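Local coordinates for RsfP (Uncultured bacterium, PDB 4GLJ), which probably phosphorolyses methylthioadenosine as a member of the phosphorylase superfamily, and binds the dye rhodamine B, at residues Asn248-Gln251 with Val252-Gln255; Val257-Ile260 with Ala261-Pro265. One frame throughout, in Å; residues are numbered along the deposited sequence.

Contact 1 and contact 2 follow each other along helix 237-263, the long helix that comes after strand 213-221 and packs against the mixed sheet of this phosphorylase-superfamily chain. Contact 1, residues 248-255, lies mid-helix; contact 2, residues 257-265, takes in the last turns and the exit at Q264 and P265. Neither closes a long loop: each joins residues within about one helical turn, and the two run in series, their centres about 14 Å apart, without crossing. On the buried side contact 1 meets strands 92-101 and 111-119, contact 2 strands 57-63 and 92-101. Helix 145-157 packs against both.

Contact 1 of 2, residues Asn248-Gln251 with Val252-Gln255; sequences NAQQ and VIKQ
Q251 and K254 lie side by side on the outer face of the helix, pointing the same way. The amide oxygen OE1 of Q251 comes within 3.4 Å of CE of K254, whereas NZ of K254 is 3.7 Å from that OE1, so the methylene, more than the ammonium, meets the amide. On this looser flank one water joins successive turns: it donates to O of Q251 and, at 3.2 Å, to OE1 of Q251, and accepts from NE2 of Q255. With CG anti to the carbonyl carbon (chi1 -52°) and the chain bent at chi2, Q251 curls its amide back until OE1 meets the water bound to its own carbonyl. An alanine here would probably leave the water without one of its acceptors and CE of K254 without the amide beside it. All this rides on a regular alpha-helix, the middle of helix 237-263, in which N of I253 donates to O of A249 at 2.9 Å and 175°, almost straight. The inner face is tight. CG2 of V252, anti to the carbonyl carbon, sits 3.4 Å from O of N248, and CG1 of I253 is 3.5 Å from O of A249. A249 and I253 both press on V96 of strand 92-101, while V252 faces M111 and, on helix 145-157, A154 and Y155. Between these two sides, Q250 sends its NE2 away to the carbonyl oxygen of Q26.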
loop_
_atom_site.group_PDB
_atom_site.type_symbol
_atom_site.label_atom_id
_atom_site.label_comp_id
_atom_site.label_asym_id
_atom_site.label_seq_id
_atom_site.Cartn_x
_atom_site.Cartn_y
_atom_site.Cartn_z
ATOM N N ASN A 248 -15.437 -24.308 18.634
ATOM C CA ASN A 248 -16.728 -23.947 18.026
ATOM C C ASN A 248 -16.660 -23.988 16.490
ATOM O O ASN A 248 -17.532 -24.557 15.824
ATOM C CB ASN A 248 -17.189 -22.572 18.530
ATOM C CG ASN A 248 -17.667 -22.606 19.965
ATOM O OD1 ASN A 248 -18.065 -23.670 20.463
ATOM N ND2 ASN A 248 -17.639 -21.440 20.656
ATOM N N ALA A 249 -15.586 -23.435 15.926
ATOM C CA ALA A 249 -15.389 -23.444 14.474
ATOM C C ALA A 249 -15.415 -24.858 13.904
ATOM O O ALA A 249 -16.085 -25.079 12.914
ATOM C CB ALA A 249 -14.119 -22.699 14.054
ATOM N N GLN A 250 -14.749 -25.823 14.553
ATOM C CA GLN A 250 -14.801 -27.209 14.101
ATOM C C GLN A 250 -16.231 -27.761 13.955
ATOM O O GLN A 250 -16.516 -28.472 12.967
ATOM C CB GLN A 250 -14.017 -28.157 15.042
ATOM C CG GLN A 250 -12.546 -27.800 15.218
ATOM C CD GLN A 250 -11.663 -28.186 14.028
ATOM O OE1 GLN A 250 -12.132 -28.787 13.038
ATOM N NE2 GLN A 250 -10.371 -27.849 14.120
ATOM N N GLN A 251 -17.108 -27.441 14.916
ATOM C CA GLN A 251 -18.529 -27.884 14.817
ATOM C C GLN A 251 -19.236 -27.250 13.633
ATOM O O GLN A 251 -19.963 -27.923 12.863
ATOM C CB GLN A 251 -19.317 -27.628 16.119
ATOM C CG GLN A 251 -18.658 -28.166 17.366
ATOM C CD GLN A 251 -18.207 -29.603 17.181
ATOM O OE1 GLN A 251 -18.950 -30.442 16.621
ATOM N NE2 GLN A 251 -16.983 -29.905 17.646
ATOM N N VAL A 252 -18.918 -25.967 13.404
ATOM C CA VAL A 252 -19.513 -25.271 12.296
ATOM C C VAL A 252 -19.065 -25.852 10.956
ATOM O O VAL A 252 -19.905 -26.061 10.074
ATOM C CB VAL A 252 -19.256 -23.730 12.365
ATOM C CG1 VAL A 252 -19.931 -23.059 11.157
ATOM C CG2 VAL A 252 -19.785 -23.155 13.719
ATOM N N ILE A 253 -17.756 -26.062 10.795
ATOM C CA ILE A 253 -17.164 -26.699 9.616
ATOM C C ILE A 253 -17.814 -28.077 9.367
ATOM O O ILE A 253 -18.167 -28.408 8.215
ATOM C CB ILE A 253 -15.616 -26.852 9.838
ATOM C CG1 ILE A 253 -14.889 -25.498 9.669
ATOM C CG2 ILE A 253 -14.957 -27.909 8.970
ATOM C CD1 ILE A 253 -13.512 -25.580 10.357
ATOM N N LYS A 254 -17.931 -28.897 10.416
ATOM C CA LYS A 254 -18.622 -30.220 10.249
ATOM C C LYS A 254 -19.979 -30.051 9.543
ATOM O O LYS A 254 -20.249 -30.673 8.521
ATOM C CB LYS A 254 -18.747 -30.977 11.593
ATOM C CG LYS A 254 -17.512 -31.797 11.833
ATOM C CD LYS A 254 -17.455 -32.579 13.159
ATOM C CE LYS A 254 -16.818 -31.712 14.237
ATOM N NZ LYS A 254 -16.157 -32.541 15.279
ATOM N N GLN A 255 -20.793 -29.145 10.058
ATOM C CA GLN A 255 -22.102 -28.847 9.479
ATOM C C GLN A 255 -22.042 -28.266 8.075
ATOM O O GLN A 255 -22.854 -28.639 7.219
ATOM C CB GLN A 255 -22.890 -27.918 10.401
ATOM C CG GLN A 255 -23.257 -28.488 11.780
ATOM C CD GLN A 255 -24.021 -29.808 11.738
ATOM O OE1 GLN A 255 -24.795 -30.091 10.836
ATOM N NE2 GLN A 255 -23.750 -30.635 12.705
HETATM O O HOH W 1 -21.399 -29.786 14.600
#

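Contact 2 of 2, residues Val257-Ile260 with Ala261-Pro265; sequences VALI and ASEQP
The C-terminal end of helix 237-263 is built here, its last turns running into a residue of positive phi, Q264 (phi 48°), and then P265. L259 and E263, one turn apart, extend side by side in the same direction, and CD2 of L259 comes 3.5 Å from OE2 of E263. The glutamate chain is extended beyond CG and sends OE1 to R153 of helix 145-157 in a salt bridge; I150 of that helix touches both L259 and E263, so this flank ties the two helices together by charge and by apolar packing. N of E263 donates to O of L259 at 2.9 Å, with a bent N-H...O angle of 140°. On the buried side V257 and A261 lean on V57 of strand 57-63, and I260 packs on Y92, whose hydroxyl is hydrogen-bonded to O of P265. CB of A261 sits 3.4 Å from O of V257, close beside the carbonyl that its own N binds. N of Q264 still reaches O of I260 at 2.8 Å, keeping the helical bond although the residue has left helical angles. S262 grips the preceding turn twice: its OG, placed between N and the carbonyl carbon by chi1 of 53°, donates to O of A258 at 3.2 Å, and its N reaches that oxygen at 3.1 Å from the opposite face of the carbonyl plane.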
loop_
_atom_site.group_PDB
_atom_site.type_symbol
_atom_site.label_atom_id
_atom_site.label_comp_id
_atom_site.label_asym_id
_atom_site.label_seq_id
_atom_site.Cartn_x
_atom_site.Cartn_y
_atom_site.Cartn_z
ATOM N N VAL A 257 -19.514 -28.593 5.773
ATOM C CA VAL A 257 -19.073 -29.565 4.812
ATOM C C VAL A 257 -20.301 -30.440 4.375
ATOM O O VAL A 257 -20.550 -30.679 3.174
ATOM C CB VAL A 257 -17.942 -30.454 5.383
ATOM C CG1 VAL A 257 -17.690 -31.633 4.465
ATOM C CG2 VAL A 257 -16.633 -29.662 5.609
ATOM N N ALA A 258 -21.115 -30.810 5.354
ATOM C CA ALA A 258 -22.307 -31.605 5.055
ATOM C C ALA A 258 -23.214 -30.879 4.048
ATOM O O ALA A 258 -23.635 -31.473 3.063
ATOM C CB ALA A 258 -23.060 -32.000 6.329
ATOM N N LEU A 259 -23.476 -29.605 4.275
ATOM C CA LEU A 259 -24.359 -28.858 3.410
ATOM C C LEU A 259 -23.792 -28.643 2.013
ATOM O O LEU A 259 -24.546 -28.667 1.029
ATOM C CB LEU A 259 -24.684 -27.513 4.053
ATOM C CG LEU A 259 -25.560 -27.685 5.297
ATOM C CD1 LEU A 259 -25.627 -26.423 6.156
ATOM C CD2 LEU A 259 -26.965 -28.159 4.942
ATOM N N ILE A 260 -22.475 -28.379 1.931
ATOM C CA ILE A 260 -21.884 -28.147 0.646
ATOM C C ILE A 260 -21.958 -29.459 -0.139
ATOM O O ILE A 260 -22.259 -29.444 -1.336
ATOM C CB ILE A 260 -20.416 -27.711 0.783
ATOM C CG1 ILE A 260 -20.340 -26.310 1.484
ATOM C CG2 ILE A 260 -19.712 -27.775 -0.552
ATOM C CD1 ILE A 260 -18.888 -25.951 1.805
ATOM N N ALA A 261 -21.651 -30.573 0.529
ATOM C CA ALA A 261 -21.634 -31.851 -0.152
ATOM C C ALA A 261 -23.019 -32.184 -0.695
ATOM O O ALA A 261 -23.134 -32.722 -1.804
ATOM C CB ALA A 261 -21.134 -32.981 0.757
ATOM N N SER A 262 -24.071 -31.866 0.050
ATOM C CA SER A 262 -25.409 -32.332 -0.411
ATOM C C SER A 262 -26.003 -31.318 -1.398
ATOM O O SER A 262 -26.741 -31.703 -2.309
ATOM C CB SER A 262 -26.381 -32.613 0.740
ATOM O OG SER A 262 -26.462 -31.487 1.602
ATOM N N GLU A 263 -25.642 -30.045 -1.250
ATOM C CA GLU A 263 -26.327 -28.991 -1.996
ATOM C C GLU A 263 -25.560 -28.606 -3.242
ATOM O O GLU A 263 -26.168 -28.263 -4.245
ATOM C CB GLU A 263 -26.689 -27.781 -1.108
ATOM C CG GLU A 263 -27.740 -28.102 -0.014
ATOM C CD GLU A 263 -27.901 -26.965 1.009
ATOM O OE1 GLU A 263 -27.338 -25.869 0.794
ATOM O OE2 GLU A 263 -28.618 -27.125 2.028
ATOM N N GLN A 264 -24.227 -28.677 -3.203
ATOM C CA GLN A 264 -23.406 -28.429 -4.397
ATOM C C GLN A 264 -23.814 -27.129 -5.151
ATOM O O GLN A 264 -24.025 -27.133 -6.346
ATOM C CB GLN A 264 -23.513 -29.698 -5.289
ATOM C CG GLN A 264 -22.183 -30.281 -5.765
ATOM C CD GLN A 264 -21.389 -30.934 -4.670
ATOM O OE1 GLN A 264 -20.866 -30.260 -3.768
ATOM N NE2 GLN A 264 -21.282 -32.258 -4.729
ATOM N N PRO A 265 -23.935 -26.005 -4.438
ATOM C CA PRO A 265 -24.434 -24.775 -5.034
ATOM C C PRO A 265 -23.580 -24.325 -6.210
ATOM O O PRO A 265 -22.386 -24.606 -6.285
ATOM C CB PRO A 265 -24.372 -23.760 -3.874
ATOM C CG PRO A 265 -23.325 -24.303 -2.973
ATOM C CD PRO A 265 -23.493 -25.803 -3.039
#